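Local coordinates for Non-atp dependent l-selective hydantoinase (Arthrobacter aurescens, PDB 1GKR), which hydrolyses the cyclic amide ring of hydantoins as a two-zinc, homotetrameric enzyme, preferring aryl- to alkyl-substituted substrates, with a stereoselectivity that depends on the substrate, at residues W298-L309 with R354-M364; T340-N351 with S412-P423. One frame throughout, in Å; residues are numbered along the deposited sequence.

Contact 1 (W298-L309 with R354-M364)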
loop_
_atom_site.group_PDB
_atom_site.type_symbol
_atom_site.label_atom_id
_atom_site.label_comp_id
_atom_site.label_asym_id
_atom_site.label_seq_id
_atom_site.Cartn_x
_atom_site.Cartn_y
_atom_site.Cartn_z
ATOM N N TRP A 298 -14.725 11.466 -13.656
ATOM C CA TRP A 298 -15.993 12.002 -13.170
ATOM C C TRP A 298 -16.386 11.463 -11.801
ATOM O O TRP A 298 -17.014 12.172 -11.010
ATOM C CB TRP A 298 -17.111 11.736 -14.162
ATOM C CG TRP A 298 -17.217 12.773 -15.235
ATOM C CD1 TRP A 298 -16.818 12.657 -16.547
ATOM C CD2 TRP A 298 -17.825 14.061 -15.118
ATOM N NE1 TRP A 298 -17.154 13.788 -17.248
ATOM C CE2 TRP A 298 -17.772 14.668 -16.401
ATOM C CE3 TRP A 298 -18.415 14.763 -14.056
ATOM C CZ2 TRP A 298 -18.288 15.945 -16.650
ATOM C CZ3 TRP A 298 -18.929 16.035 -14.299
ATOM C CH2 TRP A 298 -18.862 16.613 -15.591
ATOM N N GLU A 299 -16.031 10.213 -11.521
ATOM C CA GLU A 299 -16.335 9.630 -10.220
ATOM C C GLU A 299 -15.451 10.297 -9.174
ATOM O O GLU A 299 -15.906 10.712 -8.112
ATOM C CB GLU A 299 -16.050 8.138 -10.224
ATOM C CG GLU A 299 -17.091 7.295 -10.913
ATOM C CD GLU A 299 -16.688 5.830 -10.962
ATOM O OE1 GLU A 299 -16.200 5.316 -9.924
ATOM O OE2 GLU A 299 -16.863 5.197 -12.031
ATOM N N GLN A 300 -14.172 10.403 -9.491
ATOM C CA GLN A 300 -13.231 11.013 -8.577
ATOM C C GLN A 300 -13.640 12.439 -8.238
ATOM O O GLN A 300 -13.462 12.891 -7.106
ATOM C CB GLN A 300 -11.838 10.990 -9.197
ATOM C CG GLN A 300 -11.397 9.601 -9.596
ATOM C CD GLN A 300 -9.989 9.583 -10.117
ATOM O OE1 GLN A 300 -9.643 10.346 -11.023
ATOM N NE2 GLN A 300 -9.163 8.708 -9.561
ATOM N N LEU A 301 -14.203 13.138 -9.218
ATOM C CA LEU A 301 -14.619 14.518 -9.015
ATOM C C LEU A 301 -15.708 14.591 -7.955
ATOM O O LEU A 301 -15.550 15.251 -6.933
ATOM C CB LEU A 301 -15.146 15.110 -10.324
ATOM C CG LEU A 301 -15.033 16.613 -10.595
ATOM C CD1 LEU A 301 -16.291 17.059 -11.310
ATOM C CD2 LEU A 301 -14.849 17.398 -9.325
ATOM N N GLU A 302 -16.814 13.900 -8.196
ATOM C CA GLU A 302 -17.922 13.917 -7.252
ATOM C C GLU A 302 -17.526 13.327 -5.908
ATOM O O GLU A 302 -18.071 13.711 -4.875
ATOM C CB GLU A 302 -19.122 13.157 -7.827
ATOM C CG GLU A 302 -20.373 13.085 -6.930
ATOM C CD GLU A 302 -20.941 14.448 -6.499
ATOM O OE1 GLU A 302 -20.987 15.391 -7.322
ATOM O OE2 GLU A 302 -21.368 14.564 -5.327
ATOM N N ASN A 303 -16.565 12.412 -5.914
ATOM C CA ASN A 303 -16.151 11.784 -4.675
ATOM C C ASN A 303 -15.098 12.519 -3.853
ATOM O O ASN A 303 -14.718 12.063 -2.775
ATOM C CB ASN A 303 -15.705 10.353 -4.953
ATOM C CG ASN A 303 -16.879 9.438 -5.247
ATOM O OD1 ASN A 303 -17.868 9.448 -4.521
ATOM N ND2 ASN A 303 -16.776 8.644 -6.306
ATOM N N GLY A 304 -14.621 13.649 -4.351
ATOM C CA GLY A 304 -13.647 14.404 -3.588
ATOM C C GLY A 304 -12.167 14.186 -3.834
ATOM O O GLY A 304 -11.365 14.751 -3.096
ATOM N N LEU A 305 -11.786 13.392 -4.833
ATOM C CA LEU A 305 -10.364 13.180 -5.103
ATOM C C LEU A 305 -9.740 14.306 -5.924
ATOM O O LEU A 305 -8.517 14.433 -6.004
ATOM C CB LEU A 305 -10.134 11.855 -5.817
ATOM C CG LEU A 305 -10.206 10.635 -4.906
ATOM C CD1 LEU A 305 -11.614 10.485 -4.394
ATOM C CD2 LEU A 305 -9.793 9.408 -5.670
ATOM N N ILE A 306 -10.576 15.121 -6.547
ATOM C CA ILE A 306 -10.076 16.232 -7.328
ATOM C C ILE A 306 -10.319 17.495 -6.518
ATOM O O ILE A 306 -11.450 17.885 -6.293
ATOM C CB ILE A 306 -10.782 16.274 -8.672
ATOM C CG1 ILE A 306 -10.374 15.024 -9.461
ATOM C CG2 ILE A 306 -10.445 17.556 -9.393
ATOM C CD1 ILE A 306 -10.869 14.983 -10.870
ATOM N N ASP A 307 -9.245 18.128 -6.080
ATOM C CA ASP A 307 -9.340 19.311 -5.237
ATOM C C ASP A 307 -9.826 20.605 -5.860
ATOM O O ASP A 307 -10.622 21.318 -5.251
ATOM C CB ASP A 307 -7.995 19.542 -4.563
ATOM C CG ASP A 307 -7.552 18.339 -3.778
ATOM O OD1 ASP A 307 -8.220 18.058 -2.763
ATOM O OD2 ASP A 307 -6.567 17.668 -4.178
ATOM N N THR A 308 -9.347 20.927 -7.056
ATOM C CA THR A 308 -9.764 22.160 -7.713
ATOM C C THR A 308 -9.939 21.984 -9.209
ATOM O O THR A 308 -9.421 21.048 -9.819
ATOM C CB THR A 308 -8.730 23.288 -7.531
ATOM O OG1 THR A 308 -7.525 22.921 -8.210
ATOM C CG2 THR A 308 -8.432 23.533 -6.059
ATOM N N LEU A 309 -10.669 22.914 -9.798
ATOM C CA LEU A 309 -10.902 22.911 -11.229
ATOM C C LEU A 309 -10.392 24.259 -11.746
ATOM O O LEU A 309 -10.675 25.313 -11.169
ATOM C CB LEU A 309 -12.392 22.738 -11.500
ATOM C CG LEU A 309 -12.856 21.458 -12.202
ATOM C CD1 LEU A 309 -12.066 20.268 -11.736
ATOM C CD2 LEU A 309 -14.342 21.255 -11.948
ATOM N N ARG A 354 -24.320 13.922 -12.543
ATOM C CA ARG A 354 -23.078 13.316 -12.065
ATOM C C ARG A 354 -22.182 14.225 -11.208
ATOM O O ARG A 354 -21.038 13.882 -10.920
ATOM C CB ARG A 354 -22.289 12.713 -13.233
ATOM C CG ARG A 354 -22.145 13.608 -14.405
ATOM C CD ARG A 354 -22.384 12.827 -15.674
ATOM N NE ARG A 354 -21.272 11.955 -16.044
ATOM C CZ ARG A 354 -20.464 12.184 -17.078
ATOM N NH1 ARG A 354 -20.642 13.267 -17.842
ATOM N NH2 ARG A 354 -19.502 11.311 -17.367
ATOM N N LEU A 355 -22.718 15.364 -10.783
ATOM C CA LEU A 355 -21.990 16.300 -9.942
ATOM C C LEU A 355 -22.981 17.115 -9.131
ATOM O O LEU A 355 -23.956 17.625 -9.680
ATOM C CB LEU A 355 -21.133 17.252 -10.783
ATOM C CG LEU A 355 -20.322 18.300 -9.998
ATOM C CD1 LEU A 355 -19.389 17.633 -9.009
ATOM C CD2 LEU A 355 -19.517 19.134 -10.972
ATOM N N SER A 356 -22.746 17.244 -7.829
ATOM C CA SER A 356 -23.662 18.020 -7.011
ATOM C C SER A 356 -23.238 19.478 -6.988
ATOM O O SER A 356 -22.050 19.799 -7.147
ATOM C CB SER A 356 -23.703 17.477 -5.591
ATOM O OG SER A 356 -22.431 17.548 -4.993
ATOM N N LEU A 357 -24.215 20.365 -6.822
ATOM C CA LEU A 357 -23.925 21.785 -6.768
ATOM C C LEU A 357 -22.943 22.062 -5.646
ATOM O O LEU A 357 -22.029 22.872 -5.802
ATOM C CB LEU A 357 -25.201 22.593 -6.528
ATOM C CG LEU A 357 -25.918 23.104 -7.774
ATOM C CD1 LEU A 357 -27.287 23.651 -7.422
ATOM C CD2 LEU A 357 -25.071 24.179 -8.401
ATOM N N GLU A 358 -23.129 21.381 -4.519
ATOM C CA GLU A 358 -22.272 21.583 -3.364
ATOM C C GLU A 358 -20.824 21.288 -3.671
ATOM O O GLU A 358 -19.935 22.030 -3.264
ATOM C CB GLU A 358 -22.732 20.721 -2.186
ATOM C CG GLU A 358 -24.094 21.107 -1.613
ATOM C CD GLU A 358 -25.239 20.305 -2.206
ATOM O OE1 GLU A 358 -25.209 20.015 -3.423
ATOM O OE2 GLU A 358 -26.179 19.972 -1.449
ATOM N N ARG A 359 -20.578 20.201 -4.390
ATOM C CA ARG A 359 -19.210 19.843 -4.726
ATOM C C ARG A 359 -18.623 20.827 -5.744
ATOM O O ARG A 359 -17.452 21.215 -5.650
ATOM C CB ARG A 359 -19.165 18.425 -5.271
ATOM C CG ARG A 359 -17.811 18.059 -5.804
ATOM C CD ARG A 359 -17.237 16.888 -5.064
ATOM N NE ARG A 359 -16.786 17.239 -3.726
ATOM C CZ ARG A 359 -16.776 16.385 -2.707
ATOM N NH1 ARG A 359 -17.197 15.136 -2.870
ATOM N NH2 ARG A 359 -16.335 16.773 -1.521
ATOM N N LEU A 360 -19.446 21.231 -6.709
ATOM C CA LEU A 360 -19.018 22.174 -7.730
ATOM C C LEU A 360 -18.517 23.444 -7.075
ATOM O O LEU A 360 -17.467 23.962 -7.437
ATOM C CB LEU A 360 -20.173 22.507 -8.673
ATOM C CG LEU A 360 -19.828 23.399 -9.871
ATOM C CD1 LEU A 360 -20.754 23.090 -11.026
ATOM C CD2 LEU A 360 -19.932 24.855 -9.485
ATOM N N VAL A 361 -19.266 23.950 -6.108
ATOM C CA VAL A 361 -18.849 25.166 -5.427
ATOM C C VAL A 361 -17.557 24.958 -4.640
ATOM O O VAL A 361 -16.749 25.874 -4.495
ATOM C CB VAL A 361 -19.965 25.679 -4.490
ATOM C CG1 VAL A 361 -19.419 26.683 -3.488
ATOM C CG2 VAL A 361 -21.035 26.333 -5.325
ATOM N N GLU A 362 -17.356 23.742 -4.151
ATOM C CA GLU A 362 -16.162 23.437 -3.383
ATOM C C GLU A 362 -14.903 23.471 -4.237
ATOM O O GLU A 362 -13.899 24.085 -3.850
ATOM C CB GLU A 362 -16.280 22.061 -2.729
ATOM C CG GLU A 362 -15.144 21.768 -1.772
ATOM C CD GLU A 362 -15.170 20.354 -1.239
ATOM O OE1 GLU A 362 -15.395 19.425 -2.052
ATOM O OE2 GLU A 362 -14.950 20.171 -0.018
ATOM N N VAL A 363 -14.957 22.817 -5.398
ATOM C CA VAL A 363 -13.794 22.759 -6.283
ATOM C C VAL A 363 -13.579 23.986 -7.194
ATOM O O VAL A 363 -12.465 24.202 -7.691
ATOM C CB VAL A 363 -13.845 21.507 -7.176
ATOM C CG1 VAL A 363 -13.980 20.268 -6.335
ATOM C CG2 VAL A 363 -14.987 21.615 -8.141
ATOM N N MET A 364 -14.629 24.780 -7.411
ATOM C CA MET A 364 -14.521 25.951 -8.271
ATOM C C MET A 364 -14.483 27.269 -7.532
ATOM O O MET A 364 -14.169 28.298 -8.137
ATOM C CB MET A 364 -15.659 25.984 -9.299
ATOM C CG MET A 364 -15.536 24.891 -10.317
ATOM S SD MET A 364 -16.715 24.979 -11.647
ATOM C CE MET A 364 -15.830 26.006 -12.809
HETATM O O HOH W 1 -20.072 11.157 -10.863
#

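Contact 2 (T340-N351 with S412-P423)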
loop_
_atom_site.group_PDB
_atom_site.type_symbol
_atom_site.label_atom_id
_atom_site.label_comp_id
_atom_site.label_asym_id
_atom_site.label_seq_id
_atom_site.Cartn_x
_atom_site.Cartn_y
_atom_site.Cartn_z
ATOM N N THR A 340 -16.590 29.186 -21.097
ATOM C CA THR A 340 -17.281 27.900 -21.102
ATOM C C THR A 340 -17.079 26.989 -19.882
ATOM O O THR A 340 -17.717 25.938 -19.778
ATOM C CB THR A 340 -16.870 27.104 -22.335
ATOM O OG1 THR A 340 -15.447 26.958 -22.356
ATOM C CG2 THR A 340 -17.307 27.816 -23.584
ATOM N N SER A 341 -16.205 27.383 -18.961
ATOM C CA SER A 341 -15.925 26.560 -17.802
ATOM C C SER A 341 -17.121 26.229 -16.909
ATOM O O SER A 341 -17.440 25.054 -16.705
ATOM C CB SER A 341 -14.846 27.211 -16.968
ATOM O OG SER A 341 -14.482 26.332 -15.941
ATOM N N LEU A 342 -17.786 27.246 -16.372
ATOM C CA LEU A 342 -18.929 26.995 -15.489
ATOM C C LEU A 342 -20.078 26.337 -16.240
ATOM O O LEU A 342 -20.585 25.291 -15.829
ATOM C CB LEU A 342 -19.437 28.290 -14.843
ATOM C CG LEU A 342 -19.932 28.267 -13.382
ATOM C CD1 LEU A 342 -20.878 29.436 -13.162
ATOM C CD2 LEU A 342 -20.636 26.978 -13.051
ATOM N N PRO A 343 -20.522 26.947 -17.347
ATOM C CA PRO A 343 -21.628 26.307 -18.062
ATOM C C PRO A 343 -21.368 24.860 -18.480
ATOM O O PRO A 343 -22.293 24.035 -18.505
ATOM C CB PRO A 343 -21.890 27.253 -19.249
ATOM C CG PRO A 343 -20.719 28.198 -19.261
ATOM C CD PRO A 343 -20.301 28.316 -17.837
ATOM N N MET A 344 -20.121 24.531 -18.785
ATOM C CA MET A 344 -19.840 23.168 -19.175
ATOM C C MET A 344 -20.013 22.236 -17.975
ATOM O O MET A 344 -20.593 21.160 -18.113
ATOM C CB MET A 344 -18.435 23.060 -19.757
ATOM C CG MET A 344 -18.389 22.323 -21.088
ATOM S SD MET A 344 -19.678 22.894 -22.235
ATOM C CE MET A 344 -20.019 21.424 -23.108
ATOM N N MET A 345 -19.536 22.651 -16.797
ATOM C CA MET A 345 -19.662 21.833 -15.582
ATOM C C MET A 345 -21.123 21.755 -15.138
ATOM O O MET A 345 -21.612 20.700 -14.730
ATOM C CB MET A 345 -18.827 22.417 -14.439
ATOM C CG MET A 345 -17.340 22.362 -14.656
ATOM S SD MET A 345 -16.794 20.779 -15.315
ATOM C CE MET A 345 -17.167 19.674 -13.962
ATOM N N LEU A 346 -21.810 22.888 -15.207
ATOM C CA LEU A 346 -23.214 22.959 -14.841
ATOM C C LEU A 346 -24.029 22.053 -15.766
ATOM O O LEU A 346 -24.868 21.277 -15.320
ATOM C CB LEU A 346 -23.684 24.398 -14.992
ATOM C CG LEU A 346 -24.046 25.221 -13.759
ATOM C CD1 LEU A 346 -23.272 24.778 -12.537
ATOM C CD2 LEU A 346 -23.792 26.681 -14.094
ATOM N N THR A 347 -23.752 22.149 -17.062
ATOM C CA THR A 347 -24.457 21.380 -18.075
ATOM C C THR A 347 -24.236 19.870 -18.061
ATOM O O THR A 347 -25.193 19.108 -17.965
ATOM C CB THR A 347 -24.112 21.914 -19.487
ATOM O OG1 THR A 347 -24.677 23.219 -19.648
ATOM C CG2 THR A 347 -24.652 21.002 -20.567
ATOM N N ASN A 348 -22.988 19.433 -18.157
ATOM C CA ASN A 348 -22.700 18.007 -18.197
ATOM C C ASN A 348 -22.418 17.370 -16.855
ATOM O O ASN A 348 -22.230 16.150 -16.768
ATOM C CB ASN A 348 -21.531 17.756 -19.130
ATOM C CG ASN A 348 -21.772 18.316 -20.508
ATOM O OD1 ASN A 348 -22.655 17.856 -21.231
ATOM N ND2 ASN A 348 -21.000 19.330 -20.876
ATOM N N GLY A 349 -22.365 18.198 -15.815
ATOM C CA GLY A 349 -22.117 17.696 -14.478
ATOM C C GLY A 349 -23.372 17.765 -13.619
ATOM O O GLY A 349 -24.017 16.746 -13.345
ATOM N N VAL A 350 -23.736 18.974 -13.208
ATOM C CA VAL A 350 -24.905 19.167 -12.367
ATOM C C VAL A 350 -26.207 18.744 -13.025
ATOM O O VAL A 350 -26.894 17.864 -12.511
ATOM C CB VAL A 350 -25.026 20.630 -11.906
ATOM C CG1 VAL A 350 -26.320 20.820 -11.139
ATOM C CG2 VAL A 350 -23.841 20.989 -11.019
ATOM N N ASN A 351 -26.543 19.356 -14.159
ATOM C CA ASN A 351 -27.787 19.036 -14.862
ATOM C C ASN A 351 -27.842 17.656 -15.481
ATOM O O ASN A 351 -28.832 17.296 -16.112
ATOM C CB ASN A 351 -28.066 20.044 -15.969
ATOM C CG ASN A 351 -28.639 21.330 -15.445
ATOM O OD1 ASN A 351 -29.040 21.414 -14.282
ATOM N ND2 ASN A 351 -28.699 22.348 -16.307
ATOM N N SER A 412 -13.307 27.407 -29.964
ATOM C CA SER A 412 -13.363 26.600 -28.761
ATOM C C SER A 412 -13.664 25.152 -29.057
ATOM O O SER A 412 -14.409 24.851 -29.985
ATOM C CB SER A 412 -14.443 27.159 -27.834
ATOM O OG SER A 412 -14.851 26.196 -26.880
ATOM N N PRO A 413 -13.092 24.233 -28.259
ATOM C CA PRO A 413 -13.293 22.785 -28.414
ATOM C C PRO A 413 -14.771 22.454 -28.177
ATOM O O PRO A 413 -15.285 21.452 -28.661
ATOM C CB PRO A 413 -12.424 22.186 -27.311
ATOM C CG PRO A 413 -11.460 23.258 -26.981
ATOM C CD PRO A 413 -12.241 24.517 -27.094
ATOM N N PHE A 414 -15.441 23.320 -27.423
ATOM C CA PHE A 414 -16.843 23.136 -27.069
ATOM C C PHE A 414 -17.789 23.810 -28.041
ATOM O O PHE A 414 -19.005 23.731 -27.884
ATOM C CB PHE A 414 -17.101 23.699 -25.669
ATOM C CG PHE A 414 -16.159 23.176 -24.626
ATOM C CD1 PHE A 414 -16.105 21.817 -24.337
ATOM C CD2 PHE A 414 -15.308 24.040 -23.948
ATOM C CE1 PHE A 414 -15.217 21.325 -23.393
ATOM C CE2 PHE A 414 -14.414 23.557 -22.999
ATOM C CZ PHE A 414 -14.367 22.197 -22.720
ATOM N N ASP A 415 -17.236 24.477 -29.045
ATOM C CA ASP A 415 -18.068 25.180 -30.011
ATOM C C ASP A 415 -19.199 24.280 -30.499
ATOM O O ASP A 415 -18.980 23.116 -30.838
ATOM C CB ASP A 415 -17.201 25.656 -31.176
ATOM C CG ASP A 415 -17.855 26.755 -31.988
ATOM O OD1 ASP A 415 -18.605 27.592 -31.427
ATOM O OD2 ASP A 415 -17.591 26.792 -33.204
ATOM N N GLY A 416 -20.416 24.821 -30.491
ATOM C CA GLY A 416 -21.571 24.070 -30.946
ATOM C C GLY A 416 -22.265 23.195 -29.917
ATOM O O GLY A 416 -23.436 22.835 -30.086
ATOM N N MET A 417 -21.557 22.840 -28.849
ATOM C CA MET A 417 -22.145 22.000 -27.819
ATOM C C MET A 417 -23.261 22.676 -27.050
ATOM O O MET A 417 -23.274 23.898 -26.875
ATOM C CB MET A 417 -21.080 21.534 -26.854
ATOM C CG MET A 417 -20.323 20.356 -27.360
ATOM S SD MET A 417 -19.101 19.842 -26.162
ATOM C CE MET A 417 -17.734 19.424 -27.316
ATOM N N PRO A 418 -24.233 21.884 -26.586
ATOM C CA PRO A 418 -25.366 22.418 -25.830
ATOM C C PRO A 418 -25.001 22.893 -24.432
ATOM O O PRO A 418 -24.066 22.387 -23.809
ATOM C CB PRO A 418 -26.345 21.250 -25.811
ATOM C CG PRO A 418 -25.452 20.080 -25.799
ATOM C CD PRO A 418 -24.394 20.441 -26.816
ATOM N N VAL A 419 -25.757 23.876 -23.961
ATOM C CA VAL A 419 -25.578 24.471 -22.647
ATOM C C VAL A 419 -26.951 24.513 -21.986
ATOM O O VAL A 419 -27.867 25.147 -22.506
ATOM C CB VAL A 419 -25.047 25.906 -22.784
ATOM C CG1 VAL A 419 -24.965 26.568 -21.424
ATOM C CG2 VAL A 419 -23.696 25.885 -23.472
ATOM N N THR A 420 -27.102 23.847 -20.846
ATOM C CA THR A 420 -28.389 23.830 -20.158
ATOM C C THR A 420 -28.369 24.579 -18.829
ATOM O O THR A 420 -29.386 24.670 -18.145
ATOM C CB THR A 420 -28.866 22.386 -19.896
ATOM O OG1 THR A 420 -27.902 21.698 -19.084
ATOM C CG2 THR A 420 -29.056 21.644 -21.209
ATOM N N GLY A 421 -27.214 25.112 -18.456
ATOM C CA GLY A 421 -27.133 25.845 -17.207
ATOM C C GLY A 421 -26.058 26.900 -17.324
ATOM O O GLY A 421 -25.043 26.667 -17.978
ATOM N N ALA A 422 -26.265 28.060 -16.713
ATOM C CA ALA A 422 -25.266 29.110 -16.796
ATOM C C ALA A 422 -25.554 30.267 -15.870
ATOM O O ALA A 422 -26.689 30.461 -15.435
ATOM C CB ALA A 422 -25.177 29.618 -18.219
ATOM N N PRO A 423 -24.523 31.043 -15.529
ATOM C CA PRO A 423 -24.791 32.178 -14.645
ATOM C C PRO A 423 -25.515 33.209 -15.508
ATOM O O PRO A 423 -25.142 33.398 -16.661
ATOM C CB PRO A 423 -23.394 32.639 -14.234
ATOM C CG PRO A 423 -22.542 32.257 -15.425
ATOM C CD PRO A 423 -23.088 30.912 -15.841
HETATM O O HOH W 2 -13.811 27.535 -24.564
HETATM O O HOH W 3 -27.598 19.016 -19.851
HETATM O O HOH W 4 -22.842 19.972 -23.804
#

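Contact 1 (W298-L309 with R354-M364)
E302 meets the start of helix 357-372 with its carboxylate and gives its backbone carbonyl to R359. With CG anti to the backbone N (chi1 180°) and the chain bent one bond further on, both carboxylate oxygens turn to S356. OE1 accepts from S356 N at 2.6 Å, from its syn side but 27° out of the carboxylate plane; OE2 takes the proton of S356 OG on its syn lone pair at 3.2 Å. That hydroxyl is also the N-cap acceptor for R359 N, 3.3 Å from OG.

R359 NH1 donates at 2.6 Å to E302 O, which lies in the guanidinium plane although the donor stands 45° above the carbonyl plane, while NE and NH2 grip E362 OE1 side-on. The last turn of helix 291-303 closes in a Schellman motif at G304, with G304 N bonded to L301 O and L305 N to Q300 O. A leucine in place of R359 would probably leave E302 O without this donor and E362 freer to turn.

At the start of both segments, the R354 guanidinium stacks on W298 as a cation-pi pair, CZ 3.5 Å from the centroid of the five-membered ring, while W298 NE1 is satisfied by L268 O and R354 NH1 bonds weakly to N348 O. A water donates to W298 O and R354 O. L301 packs on L355 and V363. L309 N bonds to V363 O, tying helix 357-372 to strand 308-309, part of the amidohydrolase TIM-type barrel, where the T308 side chain, its OG1 hydrogen-bonded to E59, is about 8 Å from that of the zinc ligand H60.

Contact 2 (T340-N351 with S412-P423)
T347 holds OG1 anti to its carbonyl carbon (chi1 -68°), facing the T420 and G421 amides, and T420 tucks OG1 between its backbone N and carbonyl carbon (chi1 60°), facing N351. T347 OG1 accepts from T420 N at 2.8 Å, more weakly from G421 N, and donates to P343 O at 2.8 Å. The carbonyl of P343 thus receives T347 N and T347 OG1 from opposite faces of its plane. N351 ND2 reaches T420 OG1 at 3.0 Å, nearly straight (169°) and in its own amide plane, and a water joins T420 OG1 to T347 O.

Helix 341-350 lies against strand 418-428, which pairs antiparallel with strands 389-393 and 398-399; strand 389-393 also pairs with strand 51-62, so the contact joins the helix to the β-strands in the C-terminal part of the amidohydrolase fold.

Toward the start of the helix, M344 lays CG over the F414 ring face, 4.1 Å from its centroid, and its sulfur meets the same ring obliquely, a Met-aromatic contact. M344 CE touches M417 SD at 3.6 Å. F414 sits in a type I turn, where F414 N donates to S412 OG in an ST turn. A water links S412 OG to T340 OG1. At the other end of 412-423, the side chains of L342 and P423 pass in opposite directions, CD1 of L342 3.8 Å from CD of P423.

How the contacts relate
Both contacts are buried, and they meet through helices 341-350 and 357-372, which follow each other in the chain: L360 packs on L346, and M364 on S341, while W298 and R354 of contact 1 lie close to N348 O of contact 2. Contact 1 joins two helices and barrel strand 308-309; contact 2 sets a helix against strand 418-428 and its preceding turns. Neither has a salt bridge across it. In contact 1 charged groups bond to backbone and hydroxyl groups or stack on a ring, its R359-E362 salt bridge being internal to one segment. In contact 2 threonine hydroxyls and an asparagine amide do the bonding, beside methionine-aromatic packing and more bridging waters.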